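Local coordinates for protein fimbrin (Schizosaccharomyces pombe, PDB 1RT8) that binds and crosslinks actin filaments through two actin-binding regions, taking part in cell polarity, cytokinesis, mating and spore formation in fission yeast, at residues 172-177 / 181-186; 168-173 / 253-258. One frame throughout, in Å; residues are numbered along the deposited sequence.

Interaction 1 (172-177 / 181-186); sequences YHLKAA and RTVSNF
Val183, which packs on Leu174 through a methyl group, also gives its backbone N-H to OD1 of Asn171, and the hydroxyl of Thr182 next to it binds the same oxygen. Two donors from consecutive residues thus grip one carboxamide oxygen of helix 162-176, in the second calponin-homology domain of the first actin-binding region. The contact is an example of a chain folding back on the helix it has just left: Ala177 is the first residue to abandon helical geometry, and 181-186 returns roughly antiparallel to the helix. On the helix side Leu174 carries the whole apolar share. Its CG lies anti to the carbonyl carbon (chi1 -66°) and CD1 continues the chain in extended form (chi2 -178°), so that this methyl projects farthest from the backbone and meets the loop. There it sits 3.6 Å from the backbone O of Arg181, a van der Waals contact with a polar atom, while Leu174 CB is 3.9 Å from that same Arg181 O. The Arg181 side chain extends away from Leu174, and its NH1 makes salt bridges with Asp192 and Glu194. Val183 is buried and also packs on Phe170 and Leu167, one and two turns before Leu174 on the helix. Its CG2, anti to its own carbonyl carbon, meets Leu174 CD1 at 3.9 Å, the two side chains crossing at about a right angle.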
# COMPACT_ATOMS: atom_id res chain seq x y z
N TYR A 172 13.97 -7.40 -21.05
CA TYR A 172 13.45 -7.21 -22.40
C TYR A 172 14.51 -6.49 -23.23
O TYR A 172 14.73 -6.82 -24.39
CB TYR A 172 12.17 -6.38 -22.37
CG TYR A 172 11.76 -5.84 -23.72
CD1 TYR A 172 11.13 -6.67 -24.66
CD2 TYR A 172 11.99 -4.51 -24.06
CE1 TYR A 172 10.75 -6.17 -25.91
CE2 TYR A 172 11.61 -4.00 -25.30
CZ TYR A 172 10.99 -4.83 -26.22
OH TYR A 172 10.61 -4.32 -27.44
N HIS A 173 15.18 -5.52 -22.62
CA HIS A 173 16.21 -4.76 -23.31
C HIS A 173 17.54 -5.51 -23.46
O HIS A 173 18.15 -5.49 -24.53
CB HIS A 173 16.45 -3.43 -22.60
CG HIS A 173 15.34 -2.45 -22.78
ND1 HIS A 173 15.01 -1.91 -24.01
CD2 HIS A 173 14.44 -1.94 -21.90
CE1 HIS A 173 13.97 -1.11 -23.88
NE2 HIS A 173 13.60 -1.11 -22.61
N LEU A 174 18.00 -6.17 -22.39
CA LEU A 174 19.24 -6.92 -22.48
C LEU A 174 19.11 -7.96 -23.59
O LEU A 174 20.06 -8.24 -24.32
CB LEU A 174 19.56 -7.62 -21.16
CG LEU A 174 19.87 -6.69 -19.99
CD1 LEU A 174 20.21 -7.53 -18.77
CD2 LEU A 174 21.03 -5.76 -20.35
N LYS A 175 17.92 -8.53 -23.71
CA LYS A 175 17.69 -9.54 -24.74
C LYS A 175 17.75 -8.89 -26.11
O LYS A 175 18.29 -9.47 -27.05
CB LYS A 175 16.34 -10.22 -24.55
CG LYS A 175 16.09 -11.31 -25.59
CD LYS A 175 14.73 -11.97 -25.40
CE LYS A 175 14.49 -13.01 -26.49
NZ LYS A 175 13.19 -13.72 -26.30
N ALA A 176 17.21 -7.68 -26.22
CA ALA A 176 17.22 -6.96 -27.48
C ALA A 176 18.64 -6.56 -27.84
O ALA A 176 19.00 -6.49 -29.02
CB ALA A 176 16.35 -5.72 -27.39
N ALA A 177 19.45 -6.29 -26.82
CA ALA A 177 20.84 -5.90 -27.03
C ALA A 177 21.71 -7.13 -27.28
O ALA A 177 22.94 -7.03 -27.33
CB ALA A 177 21.35 -5.13 -25.82
N ARG A 181 23.80 -11.94 -20.66
CA ARG A 181 23.45 -11.86 -19.25
C ARG A 181 21.99 -11.50 -19.02
O ARG A 181 21.38 -10.80 -19.81
CB ARG A 181 24.35 -10.86 -18.53
CG ARG A 181 25.78 -11.33 -18.45
CD ARG A 181 26.63 -10.43 -17.61
NE ARG A 181 26.23 -10.42 -16.21
CZ ARG A 181 26.86 -9.73 -15.27
NH1 ARG A 181 27.93 -9.00 -15.61
NH2 ARG A 181 26.43 -9.74 -14.02
N THR A 182 21.45 -12.01 -17.93
CA THR A 182 20.07 -11.73 -17.60
C THR A 182 20.05 -11.22 -16.17
O THR A 182 20.99 -11.46 -15.41
CB THR A 182 19.22 -13.01 -17.76
OG1 THR A 182 17.90 -12.66 -18.16
CG2 THR A 182 19.18 -13.80 -16.45
N VAL A 183 18.99 -10.49 -15.82
CA VAL A 183 18.85 -9.93 -14.48
C VAL A 183 17.69 -10.56 -13.72
O VAL A 183 16.59 -10.69 -14.26
CB VAL A 183 18.63 -8.39 -14.56
CG1 VAL A 183 18.04 -7.87 -13.26
CG2 VAL A 183 19.95 -7.69 -14.84
N SER A 184 17.93 -10.96 -12.47
CA SER A 184 16.86 -11.56 -11.67
C SER A 184 16.76 -10.91 -10.29
O SER A 184 15.97 -11.33 -9.45
CB SER A 184 17.08 -13.08 -11.53
OG SER A 184 18.20 -13.37 -10.71
N ASN A 185 17.57 -9.89 -10.08
CA ASN A 185 17.58 -9.14 -8.83
C ASN A 185 18.26 -7.80 -9.05
O ASN A 185 18.74 -7.51 -10.15
CB ASN A 185 18.31 -9.92 -7.72
CG ASN A 185 19.75 -10.28 -8.08
OD1 ASN A 185 20.58 -9.42 -8.35
ND2 ASN A 185 20.04 -11.58 -8.08
N PHE A 186 18.29 -6.97 -8.01
CA PHE A 186 18.92 -5.67 -8.12
C PHE A 186 20.08 -5.56 -7.14
O PHE A 186 20.31 -4.51 -6.54
CB PHE A 186 17.90 -4.56 -7.85
CG PHE A 186 16.76 -4.56 -8.80
CD1 PHE A 186 15.71 -5.46 -8.66
CD2 PHE A 186 16.73 -3.66 -9.86
CE1 PHE A 186 14.66 -5.47 -9.55
CE2 PHE A 186 15.68 -3.67 -10.76
CZ PHE A 186 14.64 -4.57 -10.61

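Interaction 2 (168-173 / 253-258); sequences RWFNYH and AFVAHL
Trp169 and Val255 bury the most surface here, with Leu258 third, and the indole meets both partners through the outer rim of its six-membered ring. Its CZ3 lies 4.1 Å from CG1 of Val255, while the neighbouring CH2 is 4.2 Å from CG of Leu258. The two approaches differ. Leu258 comes to the ring edge, near its plane, and its side chain crosses the indole at about a right angle; the Val255 side chain instead runs alongside Trp169, pointing the opposite way. Trp169 owes this reach to a CG placed anti to the backbone N (chi1 176°), which carries the ring out from helix 162-176 towards helix 248-261. These two helices belong to the compact, all-helical fold of the second calponin-homology domain, and their short segments cross at 69° with axes 11.5 Å apart, a separation spanned by the large indole. Val255 divides its methyls between two aromatic residues: CG1 is the methyl that touches Trp169, and CG2 comes within 4.4 Å of CE1 of Phe170. The indole N-H is satisfied just beyond the end of helix 248-261, where NE1 binds the backbone oxygen of Pro263, which NE2 of His173 binds too. One face of the indole is covered by His173, whose CD2 stands 3.6 Å above the Trp169 ring plane, offset toward its rim. Leu258 packs in addition on Leu199 and Leu200 of helix 194-203.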
# COMPACT_ATOMS: atom_id res chain seq x y z
N ARG A 168 11.34 -7.74 -15.79
CA ARG A 168 10.92 -8.14 -17.13
C ARG A 168 11.36 -7.07 -18.13
O ARG A 168 11.83 -7.38 -19.23
CB ARG A 168 9.40 -8.30 -17.18
CG ARG A 168 8.82 -9.32 -16.20
CD ARG A 168 7.33 -9.62 -16.53
NE ARG A 168 6.74 -10.58 -15.60
CZ ARG A 168 5.46 -10.94 -15.59
NH1 ARG A 168 4.61 -10.42 -16.46
NH2 ARG A 168 5.02 -11.83 -14.70
N TRP A 169 11.21 -5.82 -17.74
CA TRP A 169 11.58 -4.68 -18.58
C TRP A 169 13.09 -4.68 -18.85
O TRP A 169 13.53 -4.67 -20.00
CB TRP A 169 11.19 -3.38 -17.88
CG TRP A 169 11.62 -2.14 -18.60
CD1 TRP A 169 11.05 -1.59 -19.72
CD2 TRP A 169 12.70 -1.26 -18.23
NE1 TRP A 169 11.70 -0.43 -20.06
CE2 TRP A 169 12.71 -0.21 -19.17
CE3 TRP A 169 13.65 -1.27 -17.20
CZ2 TRP A 169 13.65 0.83 -19.11
CZ3 TRP A 169 14.58 -0.24 -17.14
CH2 TRP A 169 14.57 0.80 -18.09
N PHE A 170 13.86 -4.67 -17.77
CA PHE A 170 15.32 -4.67 -17.84
C PHE A 170 15.76 -5.79 -18.80
O PHE A 170 16.52 -5.55 -19.73
CB PHE A 170 15.88 -4.90 -16.43
CG PHE A 170 17.34 -4.54 -16.27
CD1 PHE A 170 17.80 -4.06 -15.05
CD2 PHE A 170 18.24 -4.70 -17.31
CE1 PHE A 170 19.14 -3.73 -14.87
CE2 PHE A 170 19.58 -4.38 -17.15
CZ PHE A 170 20.04 -3.89 -15.93
N ASN A 171 15.25 -7.00 -18.57
CA ASN A 171 15.61 -8.13 -19.42
C ASN A 171 15.13 -8.02 -20.86
O ASN A 171 15.79 -8.49 -21.78
CB ASN A 171 15.11 -9.44 -18.81
CG ASN A 171 15.91 -9.85 -17.60
OD1 ASN A 171 17.14 -9.88 -17.64
ND2 ASN A 171 15.22 -10.17 -16.51
N TYR A 172 13.97 -7.40 -21.05
CA TYR A 172 13.45 -7.21 -22.40
C TYR A 172 14.51 -6.49 -23.23
O TYR A 172 14.73 -6.82 -24.39
CB TYR A 172 12.17 -6.38 -22.37
CG TYR A 172 11.76 -5.84 -23.72
CD1 TYR A 172 11.13 -6.67 -24.66
CD2 TYR A 172 11.99 -4.51 -24.06
CE1 TYR A 172 10.75 -6.17 -25.91
CE2 TYR A 172 11.61 -4.00 -25.30
CZ TYR A 172 10.99 -4.83 -26.22
OH TYR A 172 10.61 -4.32 -27.44
N HIS A 173 15.18 -5.52 -22.62
CA HIS A 173 16.21 -4.76 -23.31
C HIS A 173 17.54 -5.51 -23.46
O HIS A 173 18.15 -5.49 -24.53
CB HIS A 173 16.45 -3.43 -22.60
CG HIS A 173 15.34 -2.45 -22.78
ND1 HIS A 173 15.01 -1.91 -24.01
CD2 HIS A 173 14.44 -1.94 -21.90
CE1 HIS A 173 13.97 -1.11 -23.88
NE2 HIS A 173 13.60 -1.11 -22.61
N ALA A 253 15.60 1.60 -6.86
CA ALA A 253 15.13 2.96 -7.06
C ALA A 253 15.74 3.54 -8.34
O ALA A 253 15.04 4.17 -9.14
CB ALA A 253 15.49 3.82 -5.85
N PHE A 254 17.04 3.32 -8.52
CA PHE A 254 17.76 3.78 -9.70
C PHE A 254 17.04 3.26 -10.95
O PHE A 254 16.66 4.03 -11.82
CB PHE A 254 19.19 3.24 -9.66
CG PHE A 254 19.98 3.49 -10.92
CD1 PHE A 254 20.48 4.76 -11.20
CD2 PHE A 254 20.25 2.45 -11.80
CE1 PHE A 254 21.25 4.98 -12.36
CE2 PHE A 254 21.01 2.66 -12.95
CZ PHE A 254 21.51 3.93 -13.23
N VAL A 255 16.85 1.94 -11.02
CA VAL A 255 16.18 1.32 -12.16
C VAL A 255 14.75 1.84 -12.36
O VAL A 255 14.29 2.00 -13.49
CB VAL A 255 16.11 -0.22 -12.01
CG1 VAL A 255 15.31 -0.82 -13.16
CG2 VAL A 255 17.52 -0.80 -11.99
N ALA A 256 14.05 2.09 -11.26
CA ALA A 256 12.68 2.58 -11.35
C ALA A 256 12.62 3.93 -12.06
O ALA A 256 11.83 4.12 -12.98
CB ALA A 256 12.08 2.70 -9.95
N HIS A 257 13.47 4.86 -11.63
CA HIS A 257 13.49 6.19 -12.23
C HIS A 257 13.87 6.14 -13.71
O HIS A 257 13.32 6.88 -14.54
CB HIS A 257 14.46 7.08 -11.46
CG HIS A 257 14.52 8.48 -11.98
ND1 HIS A 257 15.42 8.87 -12.96
CD2 HIS A 257 13.78 9.58 -11.70
CE1 HIS A 257 15.22 10.14 -13.26
NE2 HIS A 257 14.23 10.59 -12.51
N LEU A 258 14.83 5.28 -14.04
CA LEU A 258 15.28 5.13 -15.42
C LEU A 258 14.12 4.65 -16.27
O LEU A 258 13.97 5.04 -17.43
CB LEU A 258 16.43 4.12 -15.48
CG LEU A 258 17.09 3.89 -16.83
CD1 LEU A 258 17.69 5.20 -17.34
CD2 LEU A 258 18.17 2.82 -16.69

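How the interactions relate
Both interactions start from helix 162-176 and lie within one calponin-homology domain with centres about 9 Å apart; their ranges overlap at Tyr172 and His173, though neither residue touches the partner segment in either contact. Together they illustrate how one helix can meet different surroundings with different side chains. Interaction 2 is fully buried and wholly apolar across its helix pair, joining elements distant in sequence. Interaction 1 is only partly buried: a leucine and a valine pack beside a backbone oxygen, and polar or charged residues lie at its margin, only a few residues along the chain from the helix end. The two also join directly, through Phe186 CE2 packing 3.6 Å from Val255 CG2 and Val183 CG2 lying 4.0 Å from Phe170 CZ.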